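Long-range contacts in acetyltransferase, GNAT family protein (Mycobacterium smegmatis, PDB 6C32), which binds acetyl coenzyme A and probably transfers its acetyl group, perhaps to the N-terminal alanine of other proteins as RimJ-type enzymes do: residues I122-L127 / R155-H160; G88-Q93 / G110-S115. One frame throughout, in Å; residues are numbered along the deposited sequence.

How the contacts relate
Both contacts belong to the acetyl-CoA site of the GNAT fold, and their centres lie about 12 Å apart. Contact 2 pairs strand 89-97 with strand 106-113, whose backbone bonds the pantetheine arm and the acetyl group. The chain then runs from that strand into helix 122-135, and contact 1 sets the start of this helix, at the pyrophosphate, against helix 152-161. The two contacts also touch directly. Leu158 CG of contact 1 lies 3.3 Å from Tyr111 OH of contact 2, and Val157 CG1 packs on the same hydroxyl, which is hydrogen-bonded to Ser154 OG. Val113 CG2 meets Ile122 CG2 at 3.8 Å, joining the strand to the first turn of the helix.

Contact 1 (I122-L127 / R155-H160). With ACO (acetyl coenzyme *a), chain B.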
loop_
_atom_site.group_PDB
_atom_site.type_symbol
_atom_site.label_atom_id
_atom_site.label_comp_id
_atom_site.label_asym_id
_atom_site.label_seq_id
_atom_site.Cartn_x
_atom_site.Cartn_y
_atom_site.Cartn_z
ATOM N N ILE A 122 11.828 -0.234 -0.011
ATOM C CA ILE A 122 10.791 -0.660 0.934
ATOM C C ILE A 122 9.434 -0.759 0.244
ATOM O O ILE A 122 8.741 -1.774 0.364
ATOM C CB ILE A 122 10.723 0.299 2.137
ATOM C CG1 ILE A 122 12.010 0.216 2.969
ATOM C CG2 ILE A 122 9.475 0.012 3.018
ATOM C CD1 ILE A 122 12.061 1.226 4.113
ATOM N N ALA A 123 9.014 0.301 -0.464
ATOM C CA ALA A 123 7.693 0.268 -1.094
ATOM C C ALA A 123 7.604 -0.861 -2.114
ATOM O O ALA A 123 6.564 -1.530 -2.240
ATOM C CB ALA A 123 7.385 1.609 -1.764
ATOM N N THR A 124 8.686 -1.086 -2.854
ATOM C CA THR A 124 8.694 -2.150 -3.849
ATOM C C THR A 124 8.511 -3.512 -3.191
ATOM O O THR A 124 7.702 -4.333 -3.650
ATOM C CB THR A 124 9.993 -2.104 -4.651
ATOM O OG1 THR A 124 10.034 -0.884 -5.409
ATOM C CG2 THR A 124 10.041 -3.266 -5.604
ATOM N N ALA A 125 9.237 -3.753 -2.090
ATOM C CA ALA A 125 9.099 -5.013 -1.357
ATOM C C ALA A 125 7.720 -5.139 -0.730
ATOM O O ALA A 125 7.113 -6.216 -0.783
ATOM C CB ALA A 125 10.173 -5.129 -0.271
ATOM N N ALA A 126 7.223 -4.058 -0.110
ATOM C CA ALA A 126 5.876 -4.072 0.464
ATOM C C ALA A 126 4.827 -4.438 -0.583
ATOM O O ALA A 126 3.927 -5.253 -0.331
ATOM C CB ALA A 126 5.562 -2.703 1.081
ATOM N N LEU A 127 4.920 -3.822 -1.765
ATOM C CA LEU A 127 3.980 -4.072 -2.852
ATOM C C LEU A 127 4.086 -5.501 -3.370
ATOM O O LEU A 127 3.065 -6.148 -3.650
ATOM C CB LEU A 127 4.243 -3.083 -3.992
ATOM C CG LEU A 127 3.364 -3.268 -5.237
ATOM C CD1 LEU A 127 1.879 -3.026 -4.875
ATOM C CD2 LEU A 127 3.816 -2.317 -6.359
ATOM N N ARG A 155 5.206 5.376 -9.808
ATOM C CA ARG A 155 5.174 4.632 -11.061
ATOM C C ARG A 155 6.380 3.713 -11.194
ATOM O O ARG A 155 6.261 2.619 -11.760
ATOM C CB ARG A 155 5.090 5.605 -12.245
ATOM C CG ARG A 155 3.782 6.398 -12.265
ATOM C CD ARG A 155 3.725 7.428 -13.401
ATOM N NE ARG A 155 3.656 6.793 -14.707
ATOM C CZ ARG A 155 3.673 7.448 -15.864
ATOM N NH1 ARG A 155 3.742 8.775 -15.884
ATOM N NH2 ARG A 155 3.596 6.766 -16.998
ATOM N N ALA A 156 7.541 4.136 -10.684
ATOM C CA ALA A 156 8.713 3.265 -10.676
ATOM C C ALA A 156 8.463 2.024 -9.829
ATOM O O ALA A 156 8.758 0.895 -10.255
ATOM C CB ALA A 156 9.935 4.035 -10.162
ATOM N N VAL A 157 7.912 2.218 -8.621
ATOM C CA VAL A 157 7.577 1.094 -7.739
ATOM C C VAL A 157 6.670 0.102 -8.456
ATOM O O VAL A 157 6.912 -1.112 -8.444
ATOM C CB VAL A 157 6.921 1.606 -6.444
ATOM C CG1 VAL A 157 6.358 0.435 -5.604
ATOM C CG2 VAL A 157 7.912 2.432 -5.629
ATOM N N LEU A 158 5.606 0.610 -9.092
ATOM C CA LEU A 158 4.658 -0.262 -9.778
ATOM C C LEU A 158 5.325 -0.987 -10.938
ATOM O O LEU A 158 5.063 -2.174 -11.165
ATOM C CB LEU A 158 3.457 0.551 -10.275
ATOM C CG LEU A 158 2.598 1.143 -9.142
ATOM C CD1 LEU A 158 1.918 2.459 -9.567
ATOM C CD2 LEU A 158 1.574 0.116 -8.658
ATOM N N ALA A 159 6.196 -0.288 -11.680
ATOM C CA ALA A 159 6.913 -0.926 -12.781
ATOM C C ALA A 159 7.850 -2.025 -12.287
ATOM O O ALA A 159 8.010 -3.034 -12.976
ATOM C CB ALA A 159 7.699 0.112 -13.585
ATOM N N HIS A 160 8.474 -1.850 -11.109
ATOM C CA HIS A 160 9.357 -2.882 -10.553
ATOM C C HIS A 160 8.656 -4.228 -10.436
ATOM O O HIS A 160 9.274 -5.281 -10.634
ATOM C CB HIS A 160 9.856 -2.479 -9.162
ATOM C CG HIS A 160 10.782 -1.306 -9.157
ATOM N ND1 HIS A 160 11.094 -0.615 -8.004
ATOM C CD2 HIS A 160 11.462 -0.699 -10.158
ATOM C CE1 HIS A 160 11.927 0.370 -8.297
ATOM N NE2 HIS A 160 12.167 0.340 -9.597
HETATM N N1A ACO B . 11.947 9.992 -10.893
HETATM C C2A ACO B . 12.225 8.714 -11.218
HETATM N N3A ACO B . 12.474 7.784 -10.286
HETATM C C4A ACO B . 12.464 8.114 -8.967
HETATM C C5A ACO B . 12.191 9.421 -8.578
HETATM C C6A ACO B . 11.926 10.373 -9.608
HETATM N N6A ACO B . 11.620 11.783 -9.244
HETATM N N7A ACO B . 12.244 9.457 -7.259
HETATM C C8A ACO B . 12.536 8.245 -6.823
HETATM N N9A ACO B . 12.684 7.433 -7.860
HETATM C C1B ACO B . 13.013 5.996 -7.823
HETATM C C2B ACO B . 13.741 5.622 -6.843
HETATM O O2B ACO B . 15.181 5.809 -7.071
HETATM C C3B ACO B . 13.387 4.012 -6.761
HETATM O O3B ACO B . 13.915 3.343 -7.937
HETATM P P3B ACO B . 15.468 2.763 -8.070
HETATM O O7A ACO B . 16.471 3.922 -8.134
HETATM O O8A ACO B . 15.465 1.934 -9.354
HETATM O O9A ACO B . 15.831 1.900 -6.883
HETATM C C4B ACO B . 12.070 3.959 -6.885
HETATM O O4B ACO B . 11.647 5.265 -7.521
HETATM C C5B ACO B . 11.368 3.873 -5.480
HETATM O O5B ACO B . 11.362 2.478 -5.229
HETATM P P1A ACO B . 11.413 2.068 -3.654
HETATM O O1A ACO B . 11.004 0.625 -3.509
HETATM O O2A ACO B . 12.790 2.400 -3.115
HETATM O O3A ACO B . 10.259 3.021 -3.034
HETATM P P2A ACO B . 10.266 3.914 -1.664
HETATM O O4A ACO B . 10.508 3.042 -0.461
HETATM O O5A ACO B . 11.330 5.015 -1.874
HETATM O O6A ACO B . 8.758 4.599 -1.584
HETATM C CBP ACO B . 6.982 6.026 -2.418
HETATM C CCP ACO B . 8.287 5.274 -2.774
HETATM C CDP ACO B . 6.442 6.682 -3.691
HETATM C CEP ACO B . 5.944 5.001 -1.873
HETATM C CAP ACO B . 7.311 7.064 -1.356
HETATM O OAP ACO B . 8.186 8.087 -1.909
HETATM C C9P ACO B . 6.092 7.746 -0.821
HETATM O O9P ACO B . 5.494 7.262 0.136
HETATM N N8P ACO B . 5.656 8.990 -1.446
HETATM C C7P ACO B . 4.500 9.786 -1.018
HETATM C C6P ACO B . 3.191 8.966 -1.009
HETATM C C5P ACO B . 2.943 8.308 -2.387
HETATM O O5P ACO B . 3.240 8.869 -3.455
HETATM N N4P ACO B . 2.358 6.969 -2.400
HETATM C C3P ACO B . 2.069 6.280 -3.706
HETATM C C2P ACO B . 0.732 6.924 -4.196
HETATM S S1P ACO B . 0.113 5.968 -5.608
HETATM C C ACO B . -0.224 4.300 -4.949
HETATM O O ACO B . -0.252 4.094 -3.766
HETATM C CH3 ACO B . -0.486 3.149 -5.971
#
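The pyrophosphate-binding helix of the GNAT fold, which follows the pyrophosphate loop, meets helix 152-161 here, with acetyl-CoA lying across both. Gly119 and Gly121 of the loop also give their backbone N-H groups to the cofactor. From the first turn of the helix, Ala123 N reaches O4A of one phosphate at 3.1 Å, on a nearly straight bond, and Thr124 N reaches O1A of the other. The helix thus offers its N-terminal N-H groups to the pyrophosphate, where the helix dipole would be expected to favour the negative charge.

Thr124 joins the cofactor to the second helix. Its chi1 of -65° sets OG1 beside its own backbone N, where the hydroxyl donates to ACO O1A (2.6 Å) and accepts from His160 ND1 (2.8 Å). The threonine oxygen sits only 5° out of the imidazole plane, so the ring meets it with its edge, while Thr124 CG2 rests 3.6 Å from His160 CB. Farther round that edge, His160 CE1 approaches ACO O3B, the ester oxygen of the 3'-phosphate. The ring also touches Arg205, another residue of the cofactor site.

On the side away from the phosphates, Val157 packs between the helices, whose axes approach to 9.1 Å and cross at -45°. Its CG1, anti to the backbone N, drops between Thr124 CA and the Leu127 side chain. The other methyl, CG2, turns to ACO O5B and O3A and also meets Ala123 CB. Leu158 sets off away from the partner helix, yet its end bends back to the leucine opposite: Leu127 CD2 lies 3.8 Å from Val157 CG1 and 4.0 Å from Leu158 CD2.

Contact 2 (G88-Q93 / G110-S115); sequences GEFVGQ and GYWVAS. With ACO (acetyl coenzyme *a), chain B.
Three backbone hydrogen bonds join 88-93 to 110-115. Ala114 N donates to Val91 O at 2.9 Å, while Gln93 and Trp112 exchange N-H and C=O as a hydrogen-bonded antiparallel pair. A fourth bond comes from side chains: Trp112 NE1 donates its N-H to Gln93 OE1 at 3.1 Å. The oxygen lies in the indole plane, but the donor stands 48° above the plane of the amide, so no lone pair faces it squarely. Trp112 CG sits between its backbone N and carbonyl carbon (chi1 68°), which folds the indole back over strand 89-97.

This hairpin belongs to the central GNAT sheet, where Val91 and Gly92 form a classic beta bulge opposite Ile84. Gly92 CA lies 3.8 Å from the centroid of the six-membered ring of Trp112, over its face, in a CH-pi contact. Phe90 CE2 reaches Trp112 CH2 at 3.9 Å, and helix 29-38 packs Ile35 against both aromatic residues.

Toward the cofactor, Val113 N donates to ACO O9P at 2.8 Å. Tyr111 O accepts from N4P, and Tyr111 N bonds the acetyl oxygen O, which sits 3.6 Å above the tyrosine ring, over its centre.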
loop_
_atom_site.group_PDB
_atom_site.type_symbol
_atom_site.label_atom_id
_atom_site.label_comp_id
_atom_site.label_asym_id
_atom_site.label_seq_id
_atom_site.Cartn_x
_atom_site.Cartn_y
_atom_site.Cartn_z
ATOM N N GLY A 88 11.087 -4.287 12.151
ATOM C CA GLY A 88 10.111 -4.350 13.220
ATOM C C GLY A 88 9.444 -3.040 13.590
ATOM O O GLY A 88 8.584 -3.039 14.482
ATOM N N GLU A 89 9.791 -1.934 12.934
ATOM C CA GLU A 89 9.268 -0.611 13.261
ATOM C C GLU A 89 8.358 -0.084 12.154
ATOM O O GLU A 89 8.673 -0.215 10.969
ATOM C CB GLU A 89 10.418 0.382 13.476
ATOM C CG GLU A 89 11.370 -0.020 14.597
ATOM C CD GLU A 89 10.672 -0.079 15.945
ATOM O OE1 GLU A 89 9.955 0.892 16.285
ATOM O OE2 GLU A 89 10.829 -1.097 16.658
ATOM N N PHE A 90 7.248 0.538 12.561
ATOM C CA PHE A 90 6.330 1.245 11.667
ATOM C C PHE A 90 7.081 2.228 10.774
ATOM O O PHE A 90 7.693 3.175 11.272
ATOM C CB PHE A 90 5.301 1.991 12.535
ATOM C CG PHE A 90 4.162 2.646 11.767
ATOM C CD1 PHE A 90 2.839 2.254 11.996
ATOM C CD2 PHE A 90 4.394 3.675 10.859
ATOM C CE1 PHE A 90 1.780 2.851 11.298
ATOM C CE2 PHE A 90 3.352 4.275 10.176
ATOM C CZ PHE A 90 2.044 3.864 10.390
ATOM N N VAL A 91 7.005 2.046 9.450
ATOM C CA VAL A 91 7.579 3.005 8.510
ATOM C C VAL A 91 6.620 3.400 7.401
ATOM O O VAL A 91 7.009 4.151 6.505
ATOM C CB VAL A 91 8.900 2.506 7.885
ATOM C CG1 VAL A 91 9.942 2.253 8.958
ATOM C CG2 VAL A 91 8.649 1.262 7.020
ATOM N N GLY A 92 5.387 2.910 7.417
ATOM C CA GLY A 92 4.446 3.232 6.368
ATOM C C GLY A 92 3.274 2.274 6.412
ATOM O O GLY A 92 3.127 1.484 7.346
ATOM N N GLN A 93 2.450 2.356 5.368
ATOM C CA GLN A 93 1.260 1.523 5.258
ATOM C C GLN A 93 1.138 0.973 3.847
ATOM O O GLN A 93 1.596 1.578 2.876
ATOM C CB GLN A 93 -0.033 2.289 5.601
ATOM C CG GLN A 93 -0.128 2.724 7.040
ATOM C CD GLN A 93 -1.338 3.583 7.289
ATOM O OE1 GLN A 93 -1.221 4.793 7.486
ATOM N NE2 GLN A 93 -2.517 2.966 7.267
ATOM N N GLY A 110 -2.614 0.402 -2.404
ATOM C CA GLY A 110 -1.979 1.699 -2.221
ATOM C C GLY A 110 -0.947 1.608 -1.113
ATOM O O GLY A 110 -0.954 0.666 -0.327
ATOM N N TYR A 111 -0.052 2.597 -1.057
ATOM C CA TYR A 111 1.052 2.521 -0.100
ATOM C C TYR A 111 1.675 3.896 0.099
ATOM O O TYR A 111 1.509 4.809 -0.720
ATOM C CB TYR A 111 2.141 1.538 -0.573
ATOM C CG TYR A 111 2.442 1.733 -2.043
ATOM C CD1 TYR A 111 3.308 2.742 -2.480
ATOM C CD2 TYR A 111 1.811 0.950 -3.002
ATOM C CE1 TYR A 111 3.550 2.943 -3.853
ATOM C CE2 TYR A 111 2.051 1.130 -4.358
ATOM C CZ TYR A 111 2.916 2.128 -4.777
ATOM O OH TYR A 111 3.114 2.287 -6.126
ATOM N N TRP A 112 2.418 4.016 1.196
ATOM C CA TRP A 112 3.287 5.164 1.412
ATOM C C TRP A 112 4.387 4.738 2.374
ATOM O O TRP A 112 4.201 3.823 3.189
ATOM C CB TRP A 112 2.504 6.372 1.951
ATOM C CG TRP A 112 1.977 6.183 3.355
ATOM C CD1 TRP A 112 0.740 5.700 3.720
ATOM C CD2 TRP A 112 2.659 6.504 4.580
ATOM N NE1 TRP A 112 0.623 5.692 5.096
ATOM C CE2 TRP A 112 1.783 6.184 5.645
ATOM C CE3 TRP A 112 3.925 7.036 4.878
ATOM C CZ2 TRP A 112 2.137 6.367 6.986
ATOM C CZ3 TRP A 112 4.278 7.213 6.213
ATOM C CH2 TRP A 112 3.387 6.881 7.248
ATOM N N VAL A 113 5.540 5.395 2.257
ATOM C CA VAL A 113 6.707 5.103 3.080
ATOM C C VAL A 113 7.257 6.424 3.608
ATOM O O VAL A 113 7.334 7.409 2.868
ATOM C CB VAL A 113 7.791 4.336 2.283
ATOM C CG1 VAL A 113 9.088 4.223 3.089
ATOM C CG2 VAL A 113 7.307 2.932 1.883
ATOM N N ALA A 114 7.623 6.447 4.888
ATOM C CA ALA A 114 8.230 7.629 5.496
ATOM C C ALA A 114 9.398 8.131 4.652
ATOM O O ALA A 114 10.275 7.353 4.267
ATOM C CB ALA A 114 8.698 7.288 6.914
ATOM N N SER A 115 9.397 9.440 4.358
ATOM C CA SER A 115 10.345 9.995 3.393
ATOM C C SER A 115 11.791 9.735 3.795
ATOM O O SER A 115 12.647 9.525 2.924
ATOM C CB SER A 115 10.112 11.497 3.226
ATOM O OG SER A 115 10.350 12.177 4.447
HETATM N N1A ACO B . 11.947 9.992 -10.893
HETATM C C2A ACO B . 12.225 8.714 -11.218
HETATM N N3A ACO B . 12.474 7.784 -10.286
HETATM C C4A ACO B . 12.464 8.114 -8.967
HETATM C C5A ACO B . 12.191 9.421 -8.578
HETATM C C6A ACO B . 11.926 10.373 -9.608
HETATM N N6A ACO B . 11.620 11.783 -9.244
HETATM N N7A ACO B . 12.244 9.457 -7.259
HETATM C C8A ACO B . 12.536 8.245 -6.823
HETATM N N9A ACO B . 12.684 7.433 -7.860
HETATM C C1B ACO B . 13.013 5.996 -7.823
HETATM C C2B ACO B . 13.741 5.622 -6.843
HETATM O O2B ACO B . 15.181 5.809 -7.071
HETATM C C3B ACO B . 13.387 4.012 -6.761
HETATM O O3B ACO B . 13.915 3.343 -7.937
HETATM P P3B ACO B . 15.468 2.763 -8.070
HETATM O O7A ACO B . 16.471 3.922 -8.134
HETATM O O8A ACO B . 15.465 1.934 -9.354
HETATM O O9A ACO B . 15.831 1.900 -6.883
HETATM C C4B ACO B . 12.070 3.959 -6.885
HETATM O O4B ACO B . 11.647 5.265 -7.521
HETATM C C5B ACO B . 11.368 3.873 -5.480
HETATM O O5B ACO B . 11.362 2.478 -5.229
HETATM P P1A ACO B . 11.413 2.068 -3.654
HETATM O O1A ACO B . 11.004 0.625 -3.509
HETATM O O2A ACO B . 12.790 2.400 -3.115
HETATM O O3A ACO B . 10.259 3.021 -3.034
HETATM P P2A ACO B . 10.266 3.914 -1.664
HETATM O O4A ACO B . 10.508 3.042 -0.461
HETATM O O5A ACO B . 11.330 5.015 -1.874
HETATM O O6A ACO B . 8.758 4.599 -1.584
HETATM C CBP ACO B . 6.982 6.026 -2.418
HETATM C CCP ACO B . 8.287 5.274 -2.774
HETATM C CDP ACO B . 6.442 6.682 -3.691
HETATM C CEP ACO B . 5.944 5.001 -1.873
HETATM C CAP ACO B . 7.311 7.064 -1.356
HETATM O OAP ACO B . 8.186 8.087 -1.909
HETATM C C9P ACO B . 6.092 7.746 -0.821
HETATM O O9P ACO B . 5.494 7.262 0.136
HETATM N N8P ACO B . 5.656 8.990 -1.446
HETATM C C7P ACO B . 4.500 9.786 -1.018
HETATM C C6P ACO B . 3.191 8.966 -1.009
HETATM C C5P ACO B . 2.943 8.308 -2.387
HETATM O O5P ACO B . 3.240 8.869 -3.455
HETATM N N4P ACO B . 2.358 6.969 -2.400
HETATM C C3P ACO B . 2.069 6.280 -3.706
HETATM C C2P ACO B . 0.732 6.924 -4.196
HETATM S S1P ACO B . 0.113 5.968 -5.608
HETATM C C ACO B . -0.224 4.300 -4.949
HETATM O O ACO B . -0.252 4.094 -3.766
HETATM C CH3 ACO B . -0.486 3.149 -5.971
#